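Local coordinates for rhamnonate dehydratase (Gibberella zeae PH-1, PDB 3FXG), which probably catalyses the magnesium-dependent dehydration of L-rhamnonate to a 2-keto-3-deoxy sugar acid, as a member of the enolase superfamily, at residues F259-K263 and R290-I294; T232-K237 and A265-F271; E162-F166 and Y332-I336. All blocks are in the same frame, centred on the assembly; numbering follows the deposited sequence.

Contact 1 (F259-K263 and R290-I294); sequences FALIK and RNLDI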
ATOM      1  N   PHE A 259       0.138   4.410  16.878  1.00  9.87           N
ATOM      2  CA  PHE A 259      -1.314   4.461  16.970  1.00 11.81           C
ATOM      3  C   PHE A 259      -2.003   3.653  15.878  1.00 12.61           C
ATOM      4  O   PHE A 259      -3.158   3.263  16.026  1.00 10.47           O
ATOM      5  CB  PHE A 259      -1.796   5.912  16.973  1.00 12.53           C
ATOM      6  CG  PHE A 259      -1.605   6.588  18.297  1.00 13.84           C
ATOM      7  CD1 PHE A 259      -2.388   6.225  19.391  1.00 12.39           C
ATOM      8  CD2 PHE A 259      -0.586   7.517  18.479  1.00 12.91           C
ATOM      9  CE1 PHE A 259      -2.154   6.776  20.649  1.00 12.97           C
ATOM     10  CE2 PHE A 259      -0.342   8.073  19.738  1.00 11.48           C
ATOM     11  CZ  PHE A 259      -1.126   7.700  20.822  1.00 10.42           C
ATOM     12  N   ALA A 260      -1.289   3.386  14.787  1.00 11.46           N
ATOM     13  CA  ALA A 260      -1.856   2.588  13.704  1.00 11.85           C
ATOM     14  C   ALA A 260      -2.086   1.175  14.245  1.00 12.10           C
ATOM     15  O   ALA A 260      -3.082   0.518  13.921  1.00 10.63           O
ATOM     16  CB  ALA A 260      -0.895   2.549  12.523  1.00 14.31           C
ATOM     17  N   LEU A 261      -1.153   0.720  15.076  1.00 10.62           N
ATOM     18  CA  LEU A 261      -1.229  -0.603  15.683  1.00 11.40           C
ATOM     19  C   LEU A 261      -2.295  -0.608  16.774  1.00 11.03           C
ATOM     20  O   LEU A 261      -3.039  -1.579  16.932  1.00 10.51           O
ATOM     21  CB  LEU A 261       0.127  -0.984  16.284  1.00 11.48           C
ATOM     22  CG  LEU A 261       1.322  -1.029  15.325  1.00 12.76           C
ATOM     23  CD1 LEU A 261       2.610  -1.150  16.129  1.00 14.44           C
ATOM     24  CD2 LEU A 261       1.176  -2.203  14.366  1.00 13.25           C
ATOM     25  N   ILE A 262      -2.368   0.479  17.532  1.00 11.04           N
ATOM     26  CA  ILE A 262      -3.361   0.575  18.593  1.00 10.52           C
ATOM     27  C   ILE A 262      -4.768   0.570  18.001  1.00 11.65           C
ATOM     28  O   ILE A 262      -5.668  -0.087  18.526  1.00 13.21           O
ATOM     29  CB  ILE A 262      -3.139   1.848  19.447  1.00 11.48           C
ATOM     30  CG1 ILE A 262      -1.873   1.681  20.299  1.00 11.09           C
ATOM     31  CG2 ILE A 262      -4.336   2.093  20.355  1.00 13.25           C
ATOM     32  CD1 ILE A 262      -1.497   2.915  21.090  1.00 10.92           C
ATOM     33  N   LYS A 263      -4.955   1.288  16.897  1.00 10.50           N
ATOM     34  CA  LYS A 263      -6.263   1.343  16.251  1.00 11.01           C
ATOM     35  C   LYS A 263      -6.647   0.008  15.613  1.00 10.89           C
ATOM     36  O   LYS A 263      -7.830  -0.317  15.508  1.00 12.41           O
ATOM     37  CB  LYS A 263      -6.289   2.456  15.202  1.00 10.61           C
ATOM     38  CG  LYS A 263      -6.474   3.859  15.776  1.00 11.87           C
ATOM     39  CD  LYS A 263      -7.882   4.051  16.337  1.00 12.11           C
ATOM     40  CE  LYS A 263      -8.140   5.509  16.697  1.00 13.43           C
ATOM     41  NZ  LYS A 263      -9.528   5.725  17.199  1.00 14.39           N
ATOM     42  N   ARG A 290      -5.456   9.468  10.168  1.00 13.64           N
ATOM     43  CA  ARG A 290      -6.637   9.697  10.988  1.00 14.73           C
ATOM     44  C   ARG A 290      -6.732   8.614  12.077  1.00 15.45           C
ATOM     45  O   ARG A 290      -7.783   8.001  12.281  1.00 15.53           O
ATOM     46  CB  ARG A 290      -7.881   9.699  10.084  1.00 16.32           C
ATOM     47  CG  ARG A 290      -9.140  10.315  10.689  1.00 23.00           C
ATOM     48  CD  ARG A 290      -9.697  11.502   9.865  1.00 18.93           C
ATOM     49  NE  ARG A 290      -9.897  11.207   8.443  1.00 16.30           N
ATOM     50  CZ  ARG A 290     -11.040  11.393   7.782  1.00 17.11           C
ATOM     51  NH1 ARG A 290     -11.119  11.102   6.489  1.00 15.19           N
ATOM     52  NH2 ARG A 290     -12.115  11.851   8.411  1.00 14.53           N
ATOM     53  N   ASN A 291      -5.617   8.384  12.767  1.00 13.30           N
ATOM     54  CA  ASN A 291      -5.559   7.397  13.845  1.00 13.63           C
ATOM     55  C   ASN A 291      -5.735   8.035  15.219  1.00 13.60           C
ATOM     56  O   ASN A 291      -5.673   7.347  16.244  1.00 12.29           O
ATOM     57  CB  ASN A 291      -4.231   6.638  13.813  1.00 14.79           C
ATOM     58  CG  ASN A 291      -4.138   5.686  12.644  1.00 15.22           C
ATOM     59  OD1 ASN A 291      -5.070   4.929  12.377  1.00 14.56           O
ATOM     60  ND2 ASN A 291      -3.011   5.711  11.947  1.00 15.55           N
ATOM     61  N   LEU A 292      -5.926   9.352  15.235  1.00 11.96           N
ATOM     62  CA  LEU A 292      -6.132  10.091  16.476  1.00 13.29           C
ATOM     63  C   LEU A 292      -7.449  10.851  16.370  1.00 13.31           C
ATOM     64  O   LEU A 292      -7.674  11.601  15.424  1.00 13.32           O
ATOM     65  CB  LEU A 292      -4.968  11.055  16.723  1.00 13.59           C
ATOM     66  CG  LEU A 292      -3.647  10.344  17.032  1.00 13.79           C
ATOM     67  CD1 LEU A 292      -2.493  11.303  16.866  1.00 18.20           C
ATOM     68  CD2 LEU A 292      -3.687   9.770  18.446  1.00 12.29           C
ATOM     69  N   ASP A 293      -8.323  10.641  17.346  1.00 13.34           N
ATOM     70  CA  ASP A 293      -9.635  11.278  17.352  1.00 13.49           C
ATOM     71  C   ASP A 293      -9.580  12.748  17.724  1.00 13.08           C
ATOM     72  O   ASP A 293     -10.479  13.518  17.377  1.00 13.43           O
ATOM     73  CB  ASP A 293     -10.544  10.528  18.314  1.00 13.60           C
ATOM     74  CG  ASP A 293     -10.702   9.082  17.924  1.00 14.01           C
ATOM     75  OD1 ASP A 293     -11.669   8.765  17.203  1.00 15.64           O
ATOM     76  OD2 ASP A 293      -9.840   8.270  18.314  1.00 13.65           O
ATOM     77  N   ILE A 294      -8.523  13.130  18.432  1.00 10.96           N
ATOM     78  CA  ILE A 294      -8.333  14.515  18.849  1.00 12.14           C
ATOM     79  C   ILE A 294      -6.845  14.828  18.961  1.00 11.61           C
ATOM     80  O   ILE A 294      -6.080  14.019  19.484  1.00 12.23           O
ATOM     81  CB  ILE A 294      -8.953  14.785  20.244  1.00 12.20           C
ATOM     82  CG1 ILE A 294     -10.440  14.442  20.250  1.00 14.90           C
ATOM     83  CG2 ILE A 294      -8.761  16.253  20.628  1.00 13.58           C
ATOM     84  CD1 ILE A 294     -11.093  14.641  21.609  1.00 15.44           C
TER

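Contact 2 (T232-K237 and A265-F271); sequences TIELVK and AHPTVKF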
ATOM      1  N   THR A 232      -0.675  -0.641  26.194  1.00 11.46           N
ATOM      2  CA  THR A 232      -1.872   0.149  25.929  1.00 12.05           C
ATOM      3  C   THR A 232      -2.996  -0.761  25.453  1.00 10.86           C
ATOM      4  O   THR A 232      -4.129  -0.669  25.926  1.00 10.55           O
ATOM      5  CB  THR A 232      -1.613   1.221  24.850  1.00 11.14           C
ATOM      6  OG1 THR A 232      -0.629   2.148  25.324  1.00 11.88           O
ATOM      7  CG2 THR A 232      -2.897   1.981  24.530  1.00 10.80           C
ATOM      8  N   ILE A 233      -2.679  -1.645  24.513  1.00 10.72           N
ATOM      9  CA  ILE A 233      -3.672  -2.567  23.981  1.00  9.72           C
ATOM     10  C   ILE A 233      -4.256  -3.466  25.069  1.00 11.03           C
ATOM     11  O   ILE A 233      -5.468  -3.688  25.109  1.00 11.70           O
ATOM     12  CB  ILE A 233      -3.064  -3.428  22.837  1.00 10.30           C
ATOM     13  CG1 ILE A 233      -2.874  -2.551  21.591  1.00 10.23           C
ATOM     14  CG2 ILE A 233      -3.973  -4.609  22.511  1.00  9.71           C
ATOM     15  CD1 ILE A 233      -2.232  -3.262  20.408  1.00 10.67           C
ATOM     16  N   GLU A 234      -3.409  -3.974  25.961  1.00 11.37           N
ATOM     17  CA  GLU A 234      -3.905  -4.839  27.026  1.00 14.42           C
ATOM     18  C   GLU A 234      -4.720  -4.072  28.067  1.00 12.53           C
ATOM     19  O   GLU A 234      -5.740  -4.567  28.543  1.00 12.38           O
ATOM     20  CB  GLU A 234      -2.751  -5.579  27.715  1.00 17.27           C
ATOM     21  CG  GLU A 234      -3.212  -6.397  28.923  1.00 24.96           C
ATOM     22  CD  GLU A 234      -2.171  -7.379  29.428  1.00 29.20           C
ATOM     23  OE1 GLU A 234      -0.969  -7.045  29.416  1.00 31.98           O
ATOM     24  OE2 GLU A 234      -2.564  -8.486  29.856  1.00 33.82           O
ATOM     25  N   LEU A 235      -4.267  -2.872  28.416  1.00 12.04           N
ATOM     26  CA  LEU A 235      -4.963  -2.043  29.402  1.00 12.13           C
ATOM     27  C   LEU A 235      -6.346  -1.637  28.899  1.00 12.81           C
ATOM     28  O   LEU A 235      -7.340  -1.735  29.624  1.00 12.49           O
ATOM     29  CB  LEU A 235      -4.141  -0.787  29.713  1.00 12.00           C
ATOM     30  CG  LEU A 235      -4.761   0.247  30.662  1.00 13.80           C
ATOM     31  CD1 LEU A 235      -5.033  -0.385  32.024  1.00 13.78           C
ATOM     32  CD2 LEU A 235      -3.815   1.428  30.810  1.00 14.93           C
ATOM     33  N   VAL A 236      -6.411  -1.172  27.658  1.00 10.89           N
ATOM     34  CA  VAL A 236      -7.686  -0.770  27.090  1.00 11.09           C
ATOM     35  C   VAL A 236      -8.637  -1.965  27.059  1.00 11.86           C
ATOM     36  O   VAL A 236      -9.811  -1.838  27.410  1.00 12.46           O
ATOM     37  CB  VAL A 236      -7.497  -0.178  25.672  1.00 11.34           C
ATOM     38  CG1 VAL A 236      -8.845  -0.006  24.977  1.00 11.16           C
ATOM     39  CG2 VAL A 236      -6.798   1.177  25.786  1.00 10.24           C
ATOM     40  N   LYS A 237      -8.129  -3.129  26.663  1.00 12.20           N
ATOM     41  CA  LYS A 237      -8.962  -4.324  26.614  1.00 13.84           C
ATOM     42  C   LYS A 237      -9.508  -4.642  28.007  1.00 13.28           C
ATOM     43  O   LYS A 237     -10.685  -4.960  28.163  1.00 13.57           O
ATOM     44  CB  LYS A 237      -8.161  -5.524  26.098  1.00 12.85           C
ATOM     45  CG  LYS A 237      -9.013  -6.769  25.906  1.00 16.49           C
ATOM     46  CD  LYS A 237      -8.197  -7.960  25.414  1.00 17.71           C
ATOM     47  CE  LYS A 237      -9.101  -9.164  25.169  1.00 20.84           C
ATOM     48  NZ  LYS A 237      -8.344 -10.363  24.705  1.00 22.91           N
ATOM     49  N   ALA A 265      -6.105  -2.790  16.887  1.00  9.24           N
ATOM     50  CA  ALA A 265      -6.604  -3.586  17.999  1.00 11.56           C
ATOM     51  C   ALA A 265      -7.900  -3.029  18.585  1.00 10.46           C
ATOM     52  O   ALA A 265      -8.816  -3.785  18.909  1.00  9.75           O
ATOM     53  CB  ALA A 265      -5.544  -3.673  19.090  1.00  9.92           C
ATOM     54  N   HIS A 266      -7.977  -1.710  18.711  1.00 10.65           N
ATOM     55  CA  HIS A 266      -9.155  -1.072  19.299  1.00 11.10           C
ATOM     56  C   HIS A 266      -9.720   0.030  18.403  1.00 11.17           C
ATOM     57  O   HIS A 266      -9.711   1.202  18.772  1.00  9.83           O
ATOM     58  CB  HIS A 266      -8.780  -0.474  20.657  1.00  9.68           C
ATOM     59  CG  HIS A 266      -8.335  -1.490  21.663  1.00 10.91           C
ATOM     60  ND1 HIS A 266      -9.182  -2.448  22.174  1.00  8.95           N
ATOM     61  CD2 HIS A 266      -7.133  -1.694  22.253  1.00 10.20           C
ATOM     62  CE1 HIS A 266      -8.521  -3.202  23.037  1.00 10.80           C
ATOM     63  NE2 HIS A 266      -7.276  -2.764  23.103  1.00 11.11           N
ATOM     64  N   PRO A 267     -10.243  -0.337  17.227  1.00 11.31           N
ATOM     65  CA  PRO A 267     -10.799   0.657  16.302  1.00 11.77           C
ATOM     66  C   PRO A 267     -12.040   1.420  16.773  1.00 11.87           C
ATOM     67  O   PRO A 267     -12.377   2.460  16.205  1.00 12.84           O
ATOM     68  CB  PRO A 267     -11.048  -0.161  15.035  1.00 11.65           C
ATOM     69  CG  PRO A 267     -11.398  -1.517  15.585  1.00 13.54           C
ATOM     70  CD  PRO A 267     -10.359  -1.698  16.672  1.00 11.41           C
ATOM     71  N   THR A 268     -12.720   0.922  17.802  1.00 11.48           N
ATOM     72  CA  THR A 268     -13.910   1.612  18.304  1.00 11.88           C
ATOM     73  C   THR A 268     -13.607   2.451  19.549  1.00 12.32           C
ATOM     74  O   THR A 268     -14.519   2.987  20.180  1.00 11.63           O
ATOM     75  CB  THR A 268     -15.040   0.620  18.655  1.00 12.27           C
ATOM     76  OG1 THR A 268     -14.662  -0.143  19.805  1.00 14.13           O
ATOM     77  CG2 THR A 268     -15.300  -0.331  17.490  1.00 13.40           C
ATOM     78  N   VAL A 269     -12.329   2.557  19.905  1.00 10.90           N
ATOM     79  CA  VAL A 269     -11.926   3.331  21.075  1.00 11.63           C
ATOM     80  C   VAL A 269     -11.193   4.598  20.642  1.00 12.25           C
ATOM     81  O   VAL A 269     -10.402   4.579  19.696  1.00 10.86           O
ATOM     82  CB  VAL A 269     -11.001   2.505  22.000  1.00 12.62           C
ATOM     83  CG1 VAL A 269     -10.593   3.332  23.209  1.00 10.90           C
ATOM     84  CG2 VAL A 269     -11.717   1.240  22.450  1.00 12.50           C
ATOM     85  N   LYS A 270     -11.456   5.698  21.341  1.00 11.53           N
ATOM     86  CA  LYS A 270     -10.828   6.973  21.014  1.00 10.84           C
ATOM     87  C   LYS A 270      -9.460   7.169  21.664  1.00 10.87           C
ATOM     88  O   LYS A 270      -9.265   6.861  22.843  1.00  9.81           O
ATOM     89  CB  LYS A 270     -11.748   8.134  21.415  1.00 12.54           C
ATOM     90  CG  LYS A 270     -13.098   8.139  20.699  1.00 16.84           C
ATOM     91  CD  LYS A 270     -13.763   9.511  20.783  1.00 21.51           C
ATOM     92  CE  LYS A 270     -14.408   9.750  22.129  1.00 24.89           C
ATOM     93  NZ  LYS A 270     -15.635   8.920  22.284  1.00 28.83           N
ATOM     94  N   PHE A 271      -8.520   7.689  20.880  1.00 10.20           N
ATOM     95  CA  PHE A 271      -7.168   7.963  21.352  1.00  8.76           C
ATOM     96  C   PHE A 271      -6.797   9.390  20.976  1.00  8.21           C
ATOM     97  O   PHE A 271      -7.198   9.877  19.917  1.00 10.30           O
ATOM     98  CB  PHE A 271      -6.186   6.975  20.722  1.00 10.54           C
ATOM     99  CG  PHE A 271      -6.386   5.568  21.191  1.00 11.73           C
ATOM    100  CD1 PHE A 271      -5.843   5.145  22.401  1.00  9.67           C
ATOM    101  CD2 PHE A 271      -7.188   4.691  20.469  1.00 10.50           C
ATOM    102  CE1 PHE A 271      -6.100   3.865  22.890  1.00 12.09           C
ATOM    103  CE2 PHE A 271      -7.455   3.408  20.948  1.00 11.43           C
ATOM    104  CZ  PHE A 271      -6.909   2.997  22.164  1.00 10.78           C
TER

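Contact 3 (E162-F166 and Y332-I336); sequences ERLDF and YHFQI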
ATOM      1  N   GLU A 162     -20.845  30.898  21.378  1.00 17.29           N
ATOM      2  CA  GLU A 162     -20.916  31.933  22.403  1.00 17.40           C
ATOM      3  C   GLU A 162     -20.549  31.399  23.781  1.00 17.33           C
ATOM      4  O   GLU A 162     -20.371  32.163  24.729  1.00 15.26           O
ATOM      5  CB  GLU A 162     -22.317  32.544  22.421  1.00 20.88           C
ATOM      6  CG  GLU A 162     -22.676  33.251  21.120  1.00 21.31           C
ATOM      7  CD  GLU A 162     -21.775  34.448  20.836  1.00 23.94           C
ATOM      8  OE1 GLU A 162     -21.362  34.620  19.668  1.00 23.70           O
ATOM      9  OE2 GLU A 162     -21.490  35.223  21.777  1.00 21.44           O
ATOM     10  N   ARG A 163     -20.432  30.081  23.883  1.00 15.88           N
ATOM     11  CA  ARG A 163     -20.083  29.446  25.143  1.00 16.30           C
ATOM     12  C   ARG A 163     -19.023  28.373  24.924  1.00 17.07           C
ATOM     13  O   ARG A 163     -19.075  27.633  23.944  1.00 15.59           O
ATOM     14  CB  ARG A 163     -21.335  28.834  25.772  1.00 18.48           C
ATOM     15  CG  ARG A 163     -21.076  27.930  26.955  1.00 23.06           C
ATOM     16  CD  ARG A 163     -22.375  27.637  27.690  1.00 26.98           C
ATOM     17  NE  ARG A 163     -22.247  26.512  28.612  1.00 31.61           N
ATOM     18  CZ  ARG A 163     -23.021  26.335  29.678  1.00 33.11           C
ATOM     19  NH1 ARG A 163     -23.974  27.215  29.958  1.00 31.95           N
ATOM     20  NH2 ARG A 163     -22.844  25.280  30.464  1.00 33.21           N
ATOM     21  N   LEU A 164     -18.058  28.308  25.835  1.00 16.20           N
ATOM     22  CA  LEU A 164     -16.987  27.321  25.756  1.00 18.13           C
ATOM     23  C   LEU A 164     -17.163  26.329  26.899  1.00 16.48           C
ATOM     24  O   LEU A 164     -17.067  26.706  28.066  1.00 17.11           O
ATOM     25  CB  LEU A 164     -15.623  28.004  25.891  1.00 19.79           C
ATOM     26  CG  LEU A 164     -14.562  27.743  24.816  1.00 25.46           C
ATOM     27  CD1 LEU A 164     -13.232  28.317  25.297  1.00 24.48           C
ATOM     28  CD2 LEU A 164     -14.422  26.252  24.545  1.00 24.44           C
ATOM     29  N   ASP A 165     -17.424  25.069  26.562  1.00 16.62           N
ATOM     30  CA  ASP A 165     -17.606  24.028  27.571  1.00 17.86           C
ATOM     31  C   ASP A 165     -16.281  23.340  27.903  1.00 18.21           C
ATOM     32  O   ASP A 165     -15.485  23.034  27.012  1.00 18.70           O
ATOM     33  CB  ASP A 165     -18.631  23.000  27.087  1.00 19.61           C
ATOM     34  CG  ASP A 165     -20.017  23.595  26.940  1.00 24.41           C
ATOM     35  OD1 ASP A 165     -20.525  24.166  27.929  1.00 24.91           O
ATOM     36  OD2 ASP A 165     -20.600  23.496  25.840  1.00 27.39           O
ATOM     37  N   PHE A 166     -16.059  23.102  29.193  1.00 16.28           N
ATOM     38  CA  PHE A 166     -14.827  22.482  29.674  1.00 15.24           C
ATOM     39  C   PHE A 166     -15.012  21.111  30.303  1.00 15.47           C
ATOM     40  O   PHE A 166     -16.080  20.779  30.817  1.00 15.19           O
ATOM     41  CB  PHE A 166     -14.177  23.337  30.769  1.00 13.76           C
ATOM     42  CG  PHE A 166     -13.641  24.660  30.305  1.00 14.19           C
ATOM     43  CD1 PHE A 166     -12.293  24.965  30.480  1.00 13.46           C
ATOM     44  CD2 PHE A 166     -14.483  25.627  29.764  1.00 14.96           C
ATOM     45  CE1 PHE A 166     -11.793  26.218  30.126  1.00 17.23           C
ATOM     46  CE2 PHE A 166     -13.991  26.882  29.406  1.00 13.76           C
ATOM     47  CZ  PHE A 166     -12.644  27.178  29.588  1.00 15.70           C
ATOM     48  N   TYR A 332      -8.374  29.708  25.260  1.00 14.82           N
ATOM     49  CA  TYR A 332      -9.783  30.093  25.220  1.00 12.69           C
ATOM     50  C   TYR A 332     -10.103  30.901  23.967  1.00 12.07           C
ATOM     51  O   TYR A 332     -11.086  30.628  23.279  1.00 11.83           O
ATOM     52  CB  TYR A 332     -10.172  30.916  26.458  1.00 14.07           C
ATOM     53  CG  TYR A 332      -9.817  30.264  27.776  1.00 15.84           C
ATOM     54  CD1 TYR A 332      -9.625  28.885  27.865  1.00 15.42           C
ATOM     55  CD2 TYR A 332      -9.666  31.026  28.937  1.00 17.31           C
ATOM     56  CE1 TYR A 332      -9.289  28.282  29.069  1.00 16.68           C
ATOM     57  CE2 TYR A 332      -9.331  30.430  30.150  1.00 16.80           C
ATOM     58  CZ  TYR A 332      -9.144  29.058  30.205  1.00 17.17           C
ATOM     59  OH  TYR A 332      -8.795  28.454  31.389  1.00 18.89           O
ATOM     60  N   HIS A 333      -9.270  31.892  23.669  1.00 10.88           N
ATOM     61  CA  HIS A 333      -9.503  32.729  22.500  1.00 13.13           C
ATOM     62  C   HIS A 333      -9.439  31.926  21.210  1.00 13.16           C
ATOM     63  O   HIS A 333     -10.118  32.244  20.235  1.00 11.70           O
ATOM     64  CB  HIS A 333      -8.495  33.880  22.453  1.00 12.29           C
ATOM     65  CG  HIS A 333      -8.838  35.022  23.362  1.00 12.72           C
ATOM     66  ND1 HIS A 333      -8.729  34.946  24.734  1.00 15.64           N
ATOM     67  CD2 HIS A 333      -9.278  36.274  23.089  1.00 11.42           C
ATOM     68  CE1 HIS A 333      -9.082  36.102  25.268  1.00 10.45           C
ATOM     69  NE2 HIS A 333      -9.419  36.925  24.291  1.00 14.95           N
ATOM     70  N   PHE A 334      -8.624  30.880  21.213  1.00 12.37           N
ATOM     71  CA  PHE A 334      -8.492  30.033  20.040  1.00 13.83           C
ATOM     72  C   PHE A 334      -9.702  29.110  19.899  1.00 13.47           C
ATOM     73  O   PHE A 334     -10.331  29.058  18.843  1.00 12.29           O
ATOM     74  CB  PHE A 334      -7.214  29.199  20.136  1.00 14.42           C
ATOM     75  CG  PHE A 334      -7.053  28.217  19.018  1.00 16.78           C
ATOM     76  CD1 PHE A 334      -6.738  28.646  17.736  1.00 17.08           C
ATOM     77  CD2 PHE A 334      -7.250  26.857  19.243  1.00 19.33           C
ATOM     78  CE1 PHE A 334      -6.623  27.736  16.689  1.00 18.80           C
ATOM     79  CE2 PHE A 334      -7.138  25.941  18.200  1.00 19.79           C
ATOM     80  CZ  PHE A 334      -6.825  26.383  16.924  1.00 16.79           C
ATOM     81  N   GLN A 335     -10.025  28.385  20.967  1.00 13.78           N
ATOM     82  CA  GLN A 335     -11.149  27.450  20.953  1.00 13.60           C
ATOM     83  C   GLN A 335     -12.493  28.059  20.591  1.00 13.23           C
ATOM     84  O   GLN A 335     -13.322  27.417  19.949  1.00 13.97           O
ATOM     85  CB  GLN A 335     -11.297  26.757  22.314  1.00 15.36           C
ATOM     86  CG  GLN A 335     -10.250  25.705  22.613  1.00 20.44           C
ATOM     87  CD  GLN A 335      -9.992  24.792  21.432  1.00 21.12           C
ATOM     88  OE1 GLN A 335      -9.337  25.187  20.469  1.00 20.89           O
ATOM     89  NE2 GLN A 335     -10.512  23.568  21.493  1.00 20.37           N
ATOM     90  N   ILE A 336     -12.715  29.297  21.007  1.00 12.76           N
ATOM     91  CA  ILE A 336     -13.985  29.961  20.747  1.00 13.81           C
ATOM     92  C   ILE A 336     -14.125  30.453  19.304  1.00 13.21           C
ATOM     93  O   ILE A 336     -15.224  30.788  18.868  1.00 13.91           O
ATOM     94  CB  ILE A 336     -14.156  31.172  21.702  1.00 13.85           C
ATOM     95  CG1 ILE A 336     -15.634  31.528  21.857  1.00 15.88           C
ATOM     96  CG2 ILE A 336     -13.385  32.370  21.167  1.00 15.61           C
ATOM     97  CD1 ILE A 336     -16.416  30.503  22.647  1.00 18.36           C
TER

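Contact 1 (F259-K263 and R290-I294)
Phe259, near the start of helix 259-265, sets its ring flat beneath one methyl of Leu292, and the loop leading into strand 294-295 settles on the helix from there. Leu292 CD2 stands 3.7 Å from the centroid of the Phe259 ring and only 6° off its normal, a CH-pi contact so well centred that all six ring carbons are nearly equally far from the methyl. The two side chains meet at about a right angle, and the CB of Phe259 also touches the CB of Asn291. One residue on, Ala260 offers its CA and CB to the amide of Asn291, whose ND2 lies 3.8 Å from Ala260 CB; this is van der Waals contact, and the other end of the amide, OD1, is hydrogen-bonded to Arg264 of the second subunit. A full turn after Phe259 comes Lys263. Its chain bends at chi2 (-70°) and then runs straight, past Asn291 in the opposite sense, with CE 3.1 Å from the carbonyl O of Asn291. The ammonium group thereby reaches Asp293, where NZ bonds OD2 at 2.8 Å on the syn side of the carboxylate and forms a salt bridge. Lys263 NZ also donates to Val269 O, while Asp293 OD2 accepts from Phe271 N and OD1 is hydrogen-bonded to Ser230 of the second subunit. An ion pair with a buried lysine, both partners having further hydrogen bonds, should hold its charges in place, and the close polarised CH2 of Lys263 may partly compensate the carbonyl of Asn291, which is buried here without a hydrogen-bond partner.

Contact 2 (T232-K237 and A265-F271)
His266 and Val236 form the dense centre of this contact between helix 229-238 and the turn that follows helix 259-265. The CG1 methyl of Val236 sits over the middle of the imidazole, 3.5 Å from the His266 ring centroid and 3° off its normal, a CH-pi contact made possible because CG1 is anti to the backbone N (chi1 169°). The rotation of the ring is fixed by a second interaction in its own plane: His266 NE2 donates to Ile233 O over 2.9 Å, with an N-H...O angle of 165°. The approach lies in the carbonyl plane, on a lone pair, and the oxygen accepts from the backbone N of Lys237 as well. The same valine turns its other methyl, CG2, to the edge of Phe271, 4.0 Å from CE1, while CG1 also reaches Val269 CG2. Next to this core, Ile233 CD1 rests on Ala265 CB at 3.6 Å. Packing is lighter toward the two ends of the helical segment. Thr232 meets Phe271 through CG2 alone, and at the solvent side Lys237 meets His266 CE1 with its backbone N at 3.6 Å and, of its side chain, only with CB, before the extended chain leads off to the surface; there its NZ makes a weak hydrogen bond to Thr268 of the third subunit. Helix 229-238 thus covers the type I turn, His266 to Val269, that links helix 259-265 to parallel strand 270-273, an alpha-to-beta connection of the beta/alpha barrel, the fold of the C-terminal domain in this superfamily.

Contact 3 (E162-F166 and Y332-I336)
Leu164 and Phe166, alternate residues of barrel strand 163-169, meet helix 329-335, a strand-to-helix layer of the beta/alpha barrel domain of this enolase-superfamily protein. Leu164 points at the helix with an unusual chi1 of -127°, away from the staggered positions, and its two methyls reach different residues of the helix: CD1 lies 3.7 Å from the carbonyl O of Tyr332, whereas CD2 is 3.9 Å from Gln335 CB. Beyond that CB, Gln335 bends at chi2 and leads away, its NE2 bonding the carbonyls of Phe343 and Val322. Ile336 adds its CD1. With CG1 anti to the backbone N (chi1 -157°) and a bend at chi2, its chain folds so that CD1 touches Leu164 CG at 4.0 Å and the backbone of Arg163. Strand 374-376 flanks the aromatic end, Leu375 touching both side chains. Phe166 turns an edge toward the face of Tyr332 in an edge-to-face pair, planes at 70° and centroids 5.3 Å apart. The pair is offset, and Phe166 CE1 comes to 3.4 Å from Tyr332 CE1.

Overall arrangement
Contacts 1 and 2 form one continuous patch, their centres 10 Å apart, because helix 259-265 and strand 270-273 follow each other and each contact takes a share of that unit. Asp293 N lies 2.9 Å from Phe271 O, probably a hydrogen bond, and Ile262 packs on Phe271; both contacts also touch the second subunit. Contact 3 stands apart, with centres 26 Å from contact 1 and 29 Å from contact 2, yet its strand belongs to the same curled sheet as strand 270-273. The magnesium ion, held by Asp222, Glu248 and Glu275, is about 11 Å from the Phe259 side chain, 12 Å from that of Phe271 and 14 Å from that of Gln335, so all three contacts lie outside the metal's first shell.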